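Local structure of putative protease (Parabacteroides distasonis ATCC 8503, 3KD4) at residues A[72-75]-A[76-80]; A[169-173]-A[174-178]; A[253-256]-A[257-261]; A[340-343]-A[344-348]. The protein is of unknown function but is probably an exported protein and possibly a protease. All coordinates share one frame; numbering follows the deposited sequence. Where two conformers were deposited one is given.

Contact 1: A[72-75]-A[76-80]; sequences VKTP and DNAFV
The methyl CG2 of T74 packs against A78 and F79: chi1 of -48° sets OG1 beside the backbone N, where S62 OG hydrogen-bonds to it, and leaves CG2 anti to that nitrogen. CG2 then lies 3.6 Å from A78 CB and 3.5 Å from F79 CE1, the threonine and phenylalanine side chains crossing at about a right angle. A water donating to T74 O and to D76 OD1, each at 2.7 Å, ties the two residues. P75 sets its ring against the turn: CG sits 3.3 Å from N77 OD1 and CD rests on A78 CB. Its carbonyl accepts A78 N at 3.0 Å, the donor well above the carbonyl plane (54°), while the same oxygen meets the edge of the F79 ring, 3.3 Å from CD1. F79 also packs on M99 and V101 of strand 97-102. Replacing F79 by an alanine would probably leave the T74 methyl without its aromatic neighbour and open a gap beside both. F79 N makes a second i-to-i+3 bond, to D76 O at 3.1 Å; two such bonds in succession define a short 3-10 segment, here linking outermost strands of two sheets, 71-73 and 79-82.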
ATOM      1  N   VAL A  72      -7.822  35.757   9.200  1.00 16.66           N
ATOM      2  CA  VAL A  72      -6.374  35.871   9.106  1.00 15.53           C
ATOM      3  C   VAL A  72      -5.933  35.251   7.784  1.00 15.98           C
ATOM      4  O   VAL A  72      -5.894  34.012   7.613  1.00 15.36           O
ATOM      5  CB  VAL A  72      -5.657  35.198  10.312  1.00 15.75           C
ATOM      6  CG1 VAL A  72      -4.132  35.451  10.262  1.00 15.41           C
ATOM      7  CG2 VAL A  72      -6.231  35.691  11.653  1.00 14.13           C
ATOM      8  N   LYS A  73      -5.617  36.129   6.833  1.00 16.24           N
ATOM      9  CA  LYS A  73      -5.216  35.735   5.496  1.00 16.24           C
ATOM     10  C   LYS A  73      -3.791  35.168   5.546  1.00 16.00           C
ATOM     11  O   LYS A  73      -2.943  35.731   6.155  1.00 15.97           O
ATOM     12  CB  LYS A  73      -5.284  36.967   4.566  1.00 16.89           C
ATOM     13  CG  LYS A  73      -4.862  36.730   3.109  1.00 18.68           C
ATOM     14  CD  LYS A  73      -5.008  38.028   2.298  1.00 20.51           C
ATOM     15  CE  LYS A  73      -4.853  37.872   0.809  1.00 21.52           C
ATOM     16  NZ  LYS A  73      -5.318  39.156   0.050  1.00 20.38           N
ATOM     17  N   THR A  74      -3.538  34.063   4.877  1.00 16.56           N
ATOM     18  CA  THR A  74      -2.230  33.482   4.840  1.00 17.07           C
ATOM     19  C   THR A  74      -1.250  34.429   4.146  1.00 18.31           C
ATOM     20  O   THR A  74      -1.489  34.814   2.989  1.00 18.86           O
ATOM     21  CB  THR A  74      -2.258  32.118   4.117  1.00 17.49           C
ATOM     22  OG1 THR A  74      -3.334  31.342   4.652  1.00 17.14           O
ATOM     23  CG2 THR A  74      -0.929  31.334   4.303  1.00 14.81           C
ATOM     24  N   PRO A  75      -0.166  34.841   4.848  1.00 18.97           N
ATOM     25  CA  PRO A  75       0.774  35.772   4.225  1.00 19.58           C
ATOM     26  C   PRO A  75       1.634  35.041   3.219  1.00 20.19           C
ATOM     27  O   PRO A  75       1.732  33.805   3.268  1.00 19.42           O
ATOM     28  CB  PRO A  75       1.621  36.274   5.410  1.00 20.33           C
ATOM     29  CG  PRO A  75       1.688  35.099   6.340  1.00 20.53           C
ATOM     30  CD  PRO A  75       0.273  34.436   6.198  1.00 19.38           C
ATOM     31  N   ASP A  76       2.207  35.797   2.284  1.00 20.29           N
ATOM     32  CA  ASP A  76       3.062  35.221   1.240  1.00 21.14           C
ATOM     33  C   ASP A  76       4.181  34.348   1.795  1.00 20.43           C
ATOM     34  O   ASP A  76       4.465  33.289   1.256  1.00 19.78           O
ATOM     35  CB  ASP A  76       3.667  36.332   0.400  1.00 21.81           C
ATOM     36  CG  ASP A  76       2.634  37.000  -0.543  1.00 27.69           C
ATOM     37  OD1 ASP A  76       1.478  36.525  -0.687  1.00 29.68           O
ATOM     38  OD2 ASP A  76       3.000  38.018  -1.149  1.00 36.30           O
ATOM     39  N   ASN A  77       4.800  34.776   2.886  1.00 20.55           N
ATOM     40  CA  ASN A  77       5.925  34.024   3.441  1.00 21.62           C
ATOM     41  C   ASN A  77       5.523  32.723   4.159  1.00 21.03           C
ATOM     42  O   ASN A  77       6.375  31.999   4.609  1.00 21.21           O
ATOM     43  CB  ASN A  77       6.790  34.923   4.331  1.00 22.46           C
ATOM     44  CG  ASN A  77       6.045  35.450   5.526  1.00 26.53           C
ATOM     45  OD1 ASN A  77       4.997  34.920   5.915  1.00 30.99           O
ATOM     46  ND2 ASN A  77       6.596  36.509   6.147  1.00 32.86           N
ATOM     47  N   ALA A  78       4.222  32.421   4.212  1.00 20.70           N
ATOM     48  CA  ALA A  78       3.728  31.152   4.741  1.00 19.96           C
ATOM     49  C   ALA A  78       3.500  30.124   3.610  1.00 19.99           C
ATOM     50  O   ALA A  78       3.048  29.019   3.874  1.00 19.17           O
ATOM     51  CB  ALA A  78       2.463  31.388   5.560  1.00 18.68           C
ATOM     52  N   PHE A  79       3.814  30.489   2.360  1.00 19.44           N
ATOM     53  CA  PHE A  79       3.795  29.542   1.241  1.00 20.34           C
ATOM     54  C   PHE A  79       5.225  29.135   0.893  1.00 20.91           C
ATOM     55  O   PHE A  79       6.009  29.990   0.450  1.00 21.45           O
ATOM     56  CB  PHE A  79       3.096  30.136  -0.010  1.00 20.54           C
ATOM     57  CG  PHE A  79       1.631  30.456   0.187  1.00 18.77           C
ATOM     58  CD1 PHE A  79       1.241  31.655   0.762  1.00 20.55           C
ATOM     59  CD2 PHE A  79       0.656  29.576  -0.224  1.00 19.97           C
ATOM     60  CE1 PHE A  79      -0.130  31.981   0.926  1.00 20.08           C
ATOM     61  CE2 PHE A  79      -0.692  29.868  -0.044  1.00 19.68           C
ATOM     62  CZ  PHE A  79      -1.086  31.087   0.526  1.00 19.29           C
ATOM     63  N   VAL A  80       5.592  27.870   1.118  1.00 20.42           N
ATOM     64  CA  VAL A  80       6.951  27.442   0.866  1.00 21.40           C
ATOM     65  C   VAL A  80       6.943  26.280  -0.094  1.00 22.52           C
ATOM     66  O   VAL A  80       6.306  25.277   0.168  1.00 22.35           O
ATOM     67  CB  VAL A  80       7.703  27.040   2.154  1.00 21.87           C
ATOM     68  CG1 VAL A  80       9.191  26.735   1.834  1.00 20.19           C
ATOM     69  CG2 VAL A  80       7.564  28.142   3.202  1.00 19.43           C
TER
HETATM   70  O   HOH W   1      -0.739  36.314   0.897  1.00 26.05           O

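Contact 2: A[169-173]-A[174-178]; sequences ESHDG and IKEVH. With PO4 (phosphate ion), chain D.
The imidazole of H171 is held at both nitrogens: ND1 donates to D172 OD2, and NE2 shares a water with E176 OE1 across the strands. This happens on a two-residue beta hairpin, strands 167-171 and 174-184, closed by a type I' turn from H171 to I174. H171 ND1 to D172 OD2 is 2.6 Å, with the oxygen in the ring plane and using its anti lone pair; the water, 2.6 Å from H171 NE2, also lies in that plane, so two in-plane partners fix the ring's rotation. The link to E176, whose OE2 bonds to S146 OG, is less certain, because that side chain was modelled in two conformers and the bridge belongs to one of them. With CG between the backbone N and the carbonyl carbon (chi1 68°), the H171 ring runs side by side with I174, whose CB sits 4.0 Å above one ring face, offset toward the rim. Backbone evidence for the hairpin is a pair of reciprocal bonds at each hydrogen-bonded pair, E169 with E176 and H171 with I174; H171 N to I174 O measures 3.0 Å at 165°. S170 and K175 form the non-hydrogen-bonded pair between them. On the face that carries E169, H171, I174 and E176, E169 OE1 approaches the edge of the H178 ring, 3.2 Å from CE1, with carboxylate and ring planes 72° apart. From the other face K175 reaches out, its NZ bonded to T153 O and, at 2.7 Å, to O2 of a phosphate ion that probably came from the crystallisation liquor.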
ATOM      1  N   GLU A 169     -25.988  16.427 -14.970  1.00 26.11           N
ATOM      2  CA  GLU A 169     -26.393  17.748 -15.366  1.00 26.59           C
ATOM      3  C   GLU A 169     -25.587  18.104 -16.611  1.00 26.19           C
ATOM      4  O   GLU A 169     -24.356  18.110 -16.571  1.00 28.62           O
ATOM      5  CB  GLU A 169     -26.068  18.695 -14.228  1.00 26.52           C
ATOM      6  CG  GLU A 169     -26.372  20.127 -14.461  1.00 28.29           C
ATOM      7  CD  GLU A 169     -26.093  20.945 -13.229  1.00 30.43           C
ATOM      8  OE1 GLU A 169     -25.775  20.316 -12.191  1.00 32.93           O
ATOM      9  OE2 GLU A 169     -26.173  22.196 -13.281  1.00 28.11           O
ATOM     10  N   SER A 170     -26.249  18.331 -17.726  1.00 24.28           N
ATOM     11  CA  SER A 170     -25.553  18.828 -18.874  1.00 24.06           C
ATOM     12  C   SER A 170     -25.843  20.296 -19.101  1.00 22.47           C
ATOM     13  O   SER A 170     -26.938  20.811 -18.778  1.00 22.13           O
ATOM     14  CB  SER A 170     -25.831  17.991 -20.108  1.00 24.33           C
ATOM     15  OG  SER A 170     -27.170  18.112 -20.525  1.00 28.04           O
ATOM     16  N   HIS A 171     -24.843  20.972 -19.649  1.00 20.51           N
ATOM     17  CA  HIS A 171     -24.942  22.396 -19.938  1.00 18.81           C
ATOM     18  C   HIS A 171     -23.801  22.778 -20.862  1.00 17.96           C
ATOM     19  O   HIS A 171     -22.691  22.273 -20.721  1.00 15.32           O
ATOM     20  CB  HIS A 171     -24.848  23.219 -18.629  1.00 18.12           C
ATOM     21  CG  HIS A 171     -23.500  23.152 -17.986  1.00 17.73           C
ATOM     22  ND1 HIS A 171     -22.515  24.086 -18.239  1.00 16.08           N
ATOM     23  CD2 HIS A 171     -22.941  22.215 -17.175  1.00 17.49           C
ATOM     24  CE1 HIS A 171     -21.409  23.725 -17.607  1.00 17.78           C
ATOM     25  NE2 HIS A 171     -21.648  22.610 -16.931  1.00 16.95           N
ATOM     26  N   ASP A 172     -24.095  23.643 -21.824  1.00 16.89           N
ATOM     27  CA  ASP A 172     -23.066  24.315 -22.608  1.00 17.46           C
ATOM     28  C   ASP A 172     -22.106  23.355 -23.318  1.00 16.58           C
ATOM     29  O   ASP A 172     -20.937  23.667 -23.465  1.00 16.35           O
ATOM     30  CB  ASP A 172     -22.306  25.287 -21.690  1.00 17.01           C
ATOM     31  CG  ASP A 172     -23.248  26.251 -20.960  1.00 18.96           C
ATOM     32  OD1 ASP A 172     -23.868  27.134 -21.653  1.00 19.46           O
ATOM     33  OD2 ASP A 172     -23.415  26.092 -19.712  1.00 18.05           O
ATOM     34  N   GLY A 173     -22.617  22.217 -23.778  1.00 15.99           N
ATOM     35  CA  GLY A 173     -21.807  21.176 -24.446  1.00 15.59           C
ATOM     36  C   GLY A 173     -20.954  20.349 -23.476  1.00 15.97           C
ATOM     37  O   GLY A 173     -20.048  19.646 -23.892  1.00 16.12           O
ATOM     38  N   ILE A 174     -21.217  20.475 -22.173  1.00 16.33           N
ATOM     39  CA  ILE A 174     -20.468  19.781 -21.128  1.00 15.80           C
ATOM     40  C   ILE A 174     -21.406  18.834 -20.389  1.00 16.04           C
ATOM     41  O   ILE A 174     -22.556  19.149 -20.092  1.00 16.77           O
ATOM     42  CB  ILE A 174     -19.838  20.762 -20.108  1.00 16.28           C
ATOM     43  CG1 ILE A 174     -18.815  21.683 -20.784  1.00 17.03           C
ATOM     44  CG2 ILE A 174     -19.182  20.006 -18.902  1.00 14.44           C
ATOM     45  CD1 ILE A 174     -18.642  23.004 -20.058  1.00 16.38           C
ATOM     46  N   LYS A 175     -20.885  17.661 -20.088  1.00 16.33           N
ATOM     47  CA  LYS A 175     -21.592  16.660 -19.341  1.00 17.90           C
ATOM     48  C   LYS A 175     -20.980  16.680 -17.917  1.00 17.81           C
ATOM     49  O   LYS A 175     -19.759  16.567 -17.754  1.00 16.78           O
ATOM     50  CB  LYS A 175     -21.396  15.329 -20.075  1.00 18.81           C
ATOM     51  CG  LYS A 175     -21.523  14.108 -19.273  1.00 22.95           C
ATOM     52  CD  LYS A 175     -21.654  12.860 -20.168  1.00 25.27           C
ATOM     53  CE  LYS A 175     -20.341  12.450 -20.846  1.00 24.83           C
ATOM     54  NZ  LYS A 175     -20.551  11.234 -21.690  1.00 24.33           N
ATOM     55  N   GLU A 176     -21.823  16.880 -16.912  1.00 18.44           N
ATOM     56  CA  GLU A 176     -21.369  16.952 -15.539  0.50 19.02           C
ATOM     57  C   GLU A 176     -22.117  15.962 -14.658  1.00 19.06           C
ATOM     58  O   GLU A 176     -23.319  15.743 -14.828  1.00 18.79           O
ATOM     59  CB  GLU A 176     -21.563  18.362 -14.994  0.50 19.77           C
ATOM     60  CG  GLU A 176     -21.105  18.498 -13.568  0.50 22.21           C
ATOM     61  CD  GLU A 176     -21.316  19.879 -13.054  0.50 26.37           C
ATOM     62  OE1 GLU A 176     -21.660  20.760 -13.874  0.50 28.96           O
ATOM     63  OE2 GLU A 176     -21.136  20.078 -11.829  0.50 29.88           O
ATOM     64  N   VAL A 177     -21.396  15.348 -13.718  1.00 18.28           N
ATOM     65  CA  VAL A 177     -22.017  14.488 -12.752  1.00 19.07           C
ATOM     66  C   VAL A 177     -21.486  14.892 -11.377  1.00 18.45           C
ATOM     67  O   VAL A 177     -20.294  15.218 -11.226  1.00 17.15           O
ATOM     68  CB  VAL A 177     -21.767  12.996 -13.065  1.00 20.26           C
ATOM     69  CG1 VAL A 177     -20.291  12.695 -13.172  1.00 24.12           C
ATOM     70  CG2 VAL A 177     -22.398  12.103 -12.038  1.00 20.50           C
ATOM     71  N   HIS A 178     -22.372  14.913 -10.399  1.00 16.64           N
ATOM     72  CA  HIS A 178     -21.978  15.288  -9.073  1.00 17.34           C
ATOM     73  C   HIS A 178     -22.639  14.442  -8.015  1.00 16.49           C
ATOM     74  O   HIS A 178     -23.699  13.853  -8.256  1.00 15.52           O
ATOM     75  CB  HIS A 178     -22.177  16.797  -8.803  1.00 17.51           C
ATOM     76  CG  HIS A 178     -23.588  17.283  -8.905  1.00 18.91           C
ATOM     77  ND1 HIS A 178     -24.132  17.781 -10.074  1.00 20.89           N
ATOM     78  CD2 HIS A 178     -24.558  17.398  -7.964  1.00 23.02           C
ATOM     79  CE1 HIS A 178     -25.377  18.168  -9.848  1.00 22.28           C
ATOM     80  NE2 HIS A 178     -25.667  17.935  -8.582  1.00 20.99           N
TER
HETATM   81  P   PO4 D   3     -23.127  12.432 -24.106  0.50 45.19           P
HETATM   82  O1  PO4 D   3     -23.327  13.904 -23.841  0.50 44.58           O
HETATM   83  O2  PO4 D   3     -21.645  12.148 -23.993  0.50 42.53           O
HETATM   84  O3  PO4 D   3     -23.886  11.627 -23.078  0.50 43.57           O
HETATM   85  O4  PO4 D   3     -23.633  12.096 -25.482  0.50 43.87           O
HETATM   86  O   HOH W   2     -19.705  21.613 -15.482  1.00 18.71           O

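Contact 3: A[253-256]-A[257-261]; sequences DHIL and NNLST
H254 and N258 meet one turn apart where helix 244-258 comes to its C-terminal end, L259 being the first residue to leave helical backbone angles before the short strand 260-261. Backbone hydrogen bonds record the change. N257 N still donates to D253 O at 2.8 Å, the four-residue spacing of an alpha-helix. I255 O then serves two donors: L259 N at 3.0 Å, only slightly tilted from the carbonyl plane, and N258 N at 3.2 Å, far above that plane. One carbonyl thus accepts an i+4 and an i+3 bond together, the longer bond lying well off the carbonyl plane, though its N-H is no more bent.

Side-chain polar contacts add a fourth closure. CG of N258 stands anti to its carbonyl carbon (chi1 -69°), which swings the amide back along the helix, and ND2 donates to H254 O at 2.8 Å. The bond is fairly straight (160°), falls on a lone pair of the oxygen and runs in the amide plane, so it holds the amide's orientation. The same nitrogen lies over one face of the H254 ring, toward its rim, with amide and ring planes 29° apart; F233 meets this imidazole edge-to-face.

Apolar packing is on another side. I255 rests on L294 and M297 and L259 on L293, all of helix 287-300, which packs against this flank. Between the two segments themselves the apolar touch is light, I255 CG2 lying 4.2 Å from L259 CD1.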
ATOM      1  N   ASP A 253      17.874 -10.634 -10.445  1.00 24.58           N
ATOM      2  CA  ASP A 253      18.930 -10.257  -9.507  1.00 25.08           C
ATOM      3  C   ASP A 253      19.723  -9.087 -10.033  1.00 25.00           C
ATOM      4  O   ASP A 253      20.079  -8.197  -9.270  1.00 24.90           O
ATOM      5  CB  ASP A 253      19.869 -11.431  -9.236  1.00 25.99           C
ATOM      6  CG  ASP A 253      19.195 -12.532  -8.422  1.00 28.15           C
ATOM      7  OD1 ASP A 253      18.136 -12.260  -7.812  1.00 31.63           O
ATOM      8  OD2 ASP A 253      19.712 -13.666  -8.406  1.00 30.65           O
ATOM      9  N   HIS A 254      20.013  -9.071 -11.333  1.00 25.28           N
ATOM     10  CA  HIS A 254      20.691  -7.903 -11.880  1.00 25.66           C
ATOM     11  C   HIS A 254      19.924  -6.614 -11.600  1.00 25.51           C
ATOM     12  O   HIS A 254      20.519  -5.616 -11.197  1.00 24.64           O
ATOM     13  CB  HIS A 254      20.920  -7.991 -13.366  1.00 25.88           C
ATOM     14  CG  HIS A 254      21.735  -6.848 -13.881  1.00 28.09           C
ATOM     15  ND1 HIS A 254      23.110  -6.816 -13.776  1.00 30.40           N
ATOM     16  CD2 HIS A 254      21.367  -5.667 -14.438  1.00 29.27           C
ATOM     17  CE1 HIS A 254      23.555  -5.675 -14.274  1.00 31.23           C
ATOM     18  NE2 HIS A 254      22.518  -4.965 -14.692  1.00 29.73           N
ATOM     19  N   ILE A 255      18.602  -6.648 -11.807  1.00 25.30           N
ATOM     20  CA  ILE A 255      17.791  -5.480 -11.583  1.00 25.44           C
ATOM     21  C   ILE A 255      17.702  -5.125 -10.112  1.00 26.02           C
ATOM     22  O   ILE A 255      17.918  -3.974  -9.743  1.00 26.08           O
ATOM     23  CB  ILE A 255      16.380  -5.576 -12.252  1.00 25.54           C
ATOM     24  CG1 ILE A 255      16.546  -5.479 -13.768  1.00 24.64           C
ATOM     25  CG2 ILE A 255      15.518  -4.417 -11.771  1.00 24.93           C
ATOM     26  CD1 ILE A 255      15.474  -6.135 -14.619  1.00 27.95           C
ATOM     27  N   LEU A 256      17.424  -6.108  -9.275  1.00 27.17           N
ATOM     28  CA  LEU A 256      17.363  -5.892  -7.826  1.00 28.67           C
ATOM     29  C   LEU A 256      18.672  -5.333  -7.286  1.00 28.53           C
ATOM     30  O   LEU A 256      18.659  -4.473  -6.424  1.00 29.16           O
ATOM     31  CB  LEU A 256      17.097  -7.207  -7.081  1.00 29.59           C
ATOM     32  CG  LEU A 256      15.719  -7.874  -7.114  1.00 32.33           C
ATOM     33  CD1 LEU A 256      15.828  -9.270  -6.412  1.00 33.89           C
ATOM     34  CD2 LEU A 256      14.684  -6.999  -6.441  1.00 34.18           C
ATOM     35  N   ASN A 257      19.798  -5.828  -7.784  1.00 28.10           N
ATOM     36  CA  ASN A 257      21.095  -5.409  -7.258  1.00 28.51           C
ATOM     37  C   ASN A 257      21.572  -4.079  -7.776  1.00 27.93           C
ATOM     38  O   ASN A 257      22.445  -3.496  -7.189  1.00 28.17           O
ATOM     39  CB  ASN A 257      22.174  -6.463  -7.565  1.00 29.01           C
ATOM     40  CG  ASN A 257      21.979  -7.733  -6.769  1.00 31.52           C
ATOM     41  OD1 ASN A 257      21.307  -7.727  -5.736  1.00 36.03           O
ATOM     42  ND2 ASN A 257      22.537  -8.842  -7.259  1.00 33.51           N
ATOM     43  N   ASN A 258      21.017  -3.601  -8.878  1.00 27.17           N
ATOM     44  CA  ASN A 258      21.573  -2.437  -9.537  1.00 26.88           C
ATOM     45  C   ASN A 258      20.645  -1.247  -9.695  1.00 26.57           C
ATOM     46  O   ASN A 258      21.092  -0.192 -10.089  1.00 26.87           O
ATOM     47  CB  ASN A 258      22.155  -2.877 -10.882  1.00 27.01           C
ATOM     48  CG  ASN A 258      23.388  -3.739 -10.702  1.00 26.92           C
ATOM     49  OD1 ASN A 258      24.441  -3.216 -10.429  1.00 31.54           O
ATOM     50  ND2 ASN A 258      23.248  -5.048 -10.792  1.00 26.45           N
ATOM     51  N   LEU A 259      19.366  -1.397  -9.391  1.00 27.04           N
ATOM     52  CA  LEU A 259      18.420  -0.288  -9.516  1.00 27.77           C
ATOM     53  C   LEU A 259      17.761  -0.070  -8.184  1.00 27.95           C
ATOM     54  O   LEU A 259      17.317  -1.018  -7.539  1.00 27.46           O
ATOM     55  CB  LEU A 259      17.342  -0.579 -10.558  1.00 27.74           C
ATOM     56  CG  LEU A 259      17.710  -0.255 -12.014  1.00 30.74           C
ATOM     57  CD1 LEU A 259      18.365  -1.464 -12.719  1.00 30.04           C
ATOM     58  CD2 LEU A 259      16.476   0.196 -12.777  1.00 31.19           C
ATOM     59  N   SER A 260      17.708   1.178  -7.749  1.00 28.16           N
ATOM     60  CA  SER A 260      16.933   1.489  -6.573  1.00 28.54           C
ATOM     61  C   SER A 260      15.549   1.973  -7.035  1.00 27.93           C
ATOM     62  O   SER A 260      15.401   2.479  -8.159  1.00 26.83           O
ATOM     63  CB  SER A 260      17.651   2.522  -5.743  1.00 29.04           C
ATOM     64  OG  SER A 260      17.707   3.723  -6.466  1.00 33.61           O
ATOM     65  N   THR A 261      14.538   1.778  -6.189  1.00 27.07           N
ATOM     66  CA  THR A 261      13.181   2.146  -6.552  1.00 27.09           C
ATOM     67  C   THR A 261      12.866   3.540  -6.073  1.00 26.70           C
ATOM     68  O   THR A 261      13.017   3.837  -4.918  1.00 27.12           O
ATOM     69  CB  THR A 261      12.138   1.225  -5.972  1.00 27.24           C
ATOM     70  OG1 THR A 261      12.495  -0.102  -6.305  1.00 29.44           O
ATOM     71  CG2 THR A 261      10.736   1.529  -6.599  1.00 27.91           C
TER

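Contact 4: A[340-343]-A[344-348]; sequences YLSA and SPLTN
Y340 overlaps L346 with the base of its side chain: CB and CG each lie 3.9 Å from L346 CD1, and the two side chains cross at about a right angle. The tyrosine's chi1 of -54°, with CG anti to the carbonyl carbon, directs the ring past the leucine methyl, which approaches it obliquely. L308 of strand 305-312 touches both, so L346 is packed back onto the sheet that Y340 belongs to. Between them the chain leaves strand 337-341, an outermost strand of a five-stranded antiparallel sheet, and bends into the short, weakly bonded helix 346-349; N348 N donates to P345 O at 3.0 Å in the first turn. The bend is bridged by S342, whose OG donates to S344 O at 2.6 Å from above the carbonyl plane (48° out of it). That hydroxyl stands between its own backbone N and carbonyl carbon (chi1 49°), which aims it across the turn, 4.1 Å from L346 CG. An alanine in place of S342 would probably leave S344 O without this donor and the bend freer to shift. L341 points away and, in one of two conformers, packs on L294 and L298 of helix 287-300; its O accepts a hydrogen bond from a glycerol.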
ATOM      1  N   TYR A 340       5.330 -14.975 -10.549  1.00 15.98           N
ATOM      2  CA  TYR A 340       5.118 -13.538 -10.442  1.00 16.93           C
ATOM      3  C   TYR A 340       6.278 -12.853  -9.727  1.00 18.14           C
ATOM      4  O   TYR A 340       6.738 -13.342  -8.709  1.00 17.95           O
ATOM      5  CB  TYR A 340       3.804 -13.256  -9.719  1.00 16.12           C
ATOM      6  CG  TYR A 340       2.654 -13.990 -10.382  1.00 15.90           C
ATOM      7  CD1 TYR A 340       2.313 -13.718 -11.707  1.00 15.96           C
ATOM      8  CD2 TYR A 340       1.932 -14.977  -9.706  1.00 19.51           C
ATOM      9  CE1 TYR A 340       1.258 -14.390 -12.344  1.00 16.18           C
ATOM     10  CE2 TYR A 340       0.863 -15.646 -10.327  1.00 18.44           C
ATOM     11  CZ  TYR A 340       0.547 -15.337 -11.658  1.00 16.42           C
ATOM     12  OH  TYR A 340      -0.430 -16.013 -12.301  1.00 14.97           O
ATOM     13  N   LEU A 341       6.747 -11.745 -10.301  1.00 18.43           N
ATOM     14  CA  LEU A 341       7.828 -10.965  -9.717  0.50 19.00           C
ATOM     15  C   LEU A 341       7.264  -9.620  -9.268  1.00 19.24           C
ATOM     16  O   LEU A 341       6.688  -8.874 -10.071  1.00 18.55           O
ATOM     17  CB  LEU A 341       8.962 -10.778 -10.735  0.50 18.85           C
ATOM     18  CG  LEU A 341       9.335 -11.971 -11.617  0.50 20.24           C
ATOM     19  CD1 LEU A 341      10.662 -11.718 -12.329  0.50 20.98           C
ATOM     20  CD2 LEU A 341       9.408 -13.260 -10.810  0.50 21.63           C
ATOM     21  N   SER A 342       7.427  -9.327  -7.977  1.00 19.73           N
ATOM     22  CA  SER A 342       6.931  -8.114  -7.320  1.00 20.79           C
ATOM     23  C   SER A 342       7.646  -7.964  -5.964  1.00 21.66           C
ATOM     24  O   SER A 342       8.301  -8.901  -5.472  1.00 20.41           O
ATOM     25  CB  SER A 342       5.418  -8.170  -7.081  1.00 21.24           C
ATOM     26  OG  SER A 342       5.051  -9.391  -6.467  1.00 23.14           O
ATOM     27  N   ALA A 343       7.500  -6.793  -5.362  1.00 23.10           N
ATOM     28  CA  ALA A 343       8.221  -6.481  -4.129  1.00 24.43           C
ATOM     29  C   ALA A 343       7.704  -7.430  -3.055  1.00 24.94           C
ATOM     30  O   ALA A 343       8.485  -8.030  -2.335  1.00 26.30           O
ATOM     31  CB  ALA A 343       7.986  -5.003  -3.751  1.00 25.22           C
ATOM     32  N   SER A 344       6.391  -7.623  -3.018  1.00 24.39           N
ATOM     33  CA  SER A 344       5.772  -8.595  -2.151  1.00 25.13           C
ATOM     34  C   SER A 344       5.013  -9.643  -2.977  1.00 23.93           C
ATOM     35  O   SER A 344       4.403  -9.310  -3.987  1.00 24.11           O
ATOM     36  CB  SER A 344       4.800  -7.874  -1.218  1.00 25.52           C
ATOM     37  OG  SER A 344       4.119  -8.840  -0.445  1.00 29.82           O
ATOM     38  N   PRO A 345       5.020 -10.910  -2.545  1.00 23.22           N
ATOM     39  CA  PRO A 345       4.416 -11.937  -3.424  1.00 22.25           C
ATOM     40  C   PRO A 345       2.939 -11.704  -3.679  1.00 20.73           C
ATOM     41  O   PRO A 345       2.185 -11.470  -2.720  1.00 19.06           O
ATOM     42  CB  PRO A 345       4.599 -13.235  -2.637  1.00 22.89           C
ATOM     43  CG  PRO A 345       5.792 -12.978  -1.762  1.00 23.19           C
ATOM     44  CD  PRO A 345       5.745 -11.513  -1.411  1.00 23.61           C
ATOM     45  N   LEU A 346       2.521 -11.787  -4.948  1.00 19.17           N
ATOM     46  CA  LEU A 346       1.096 -11.625  -5.260  1.00 18.94           C
ATOM     47  C   LEU A 346       0.246 -12.663  -4.562  1.00 17.79           C
ATOM     48  O   LEU A 346      -0.895 -12.385  -4.216  1.00 18.36           O
ATOM     49  CB  LEU A 346       0.821 -11.694  -6.767  1.00 18.55           C
ATOM     50  CG  LEU A 346       1.268 -10.532  -7.630  1.00 20.63           C
ATOM     51  CD1 LEU A 346       0.842 -10.822  -9.085  1.00 20.70           C
ATOM     52  CD2 LEU A 346       0.671  -9.215  -7.168  1.00 19.98           C
ATOM     53  N   THR A 347       0.813 -13.836  -4.314  1.00 17.01           N
ATOM     54  CA  THR A 347       0.090 -14.921  -3.650  1.00 17.13           C
ATOM     55  C   THR A 347      -0.116 -14.693  -2.130  1.00 17.65           C
ATOM     56  O   THR A 347      -0.822 -15.470  -1.475  1.00 18.24           O
ATOM     57  CB  THR A 347       0.795 -16.263  -3.910  1.00 17.61           C
ATOM     58  OG1 THR A 347       2.162 -16.178  -3.457  1.00 18.95           O
ATOM     59  CG2 THR A 347       0.753 -16.605  -5.428  1.00 16.62           C
ATOM     60  N   ASN A 348       0.459 -13.626  -1.567  1.00 17.61           N
ATOM     61  CA  ASN A 348       0.158 -13.278  -0.171  1.00 18.14           C
ATOM     62  C   ASN A 348      -1.272 -12.818  -0.014  1.00 18.93           C
ATOM     63  O   ASN A 348      -1.986 -13.255   0.878  1.00 18.91           O
ATOM     64  CB  ASN A 348       1.118 -12.219   0.391  1.00 17.89           C
ATOM     65  CG  ASN A 348       2.470 -12.773   0.716  1.00 17.67           C
ATOM     66  OD1 ASN A 348       2.795 -13.916   0.393  1.00 19.53           O
ATOM     67  ND2 ASN A 348       3.268 -11.973   1.385  1.00 15.61           N
TER

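Overall arrangement
Contacts 1 and 2 both reach one eight-stranded sheet, at its outermost strands 71-73 and 167-171, contact 1 through strand 71-73 only; their centres are 36 Å apart and their nearest atoms about 26 Å. Contacts 3 and 4 form a second, closer pair, with centres 16 Å and nearest atoms about 7 Å apart. They do not touch, but L294 of helix 287-300 meets both I255 of contact 3 and, in one of its two conformers, L341 of contact 4. The two pairs are remote, 42 to 48 Å between centres. No active site has been assigned. Glycerol lies near contacts 1, 3 and 4 and phosphate at contact 2, all probably from the crystallisation liquor.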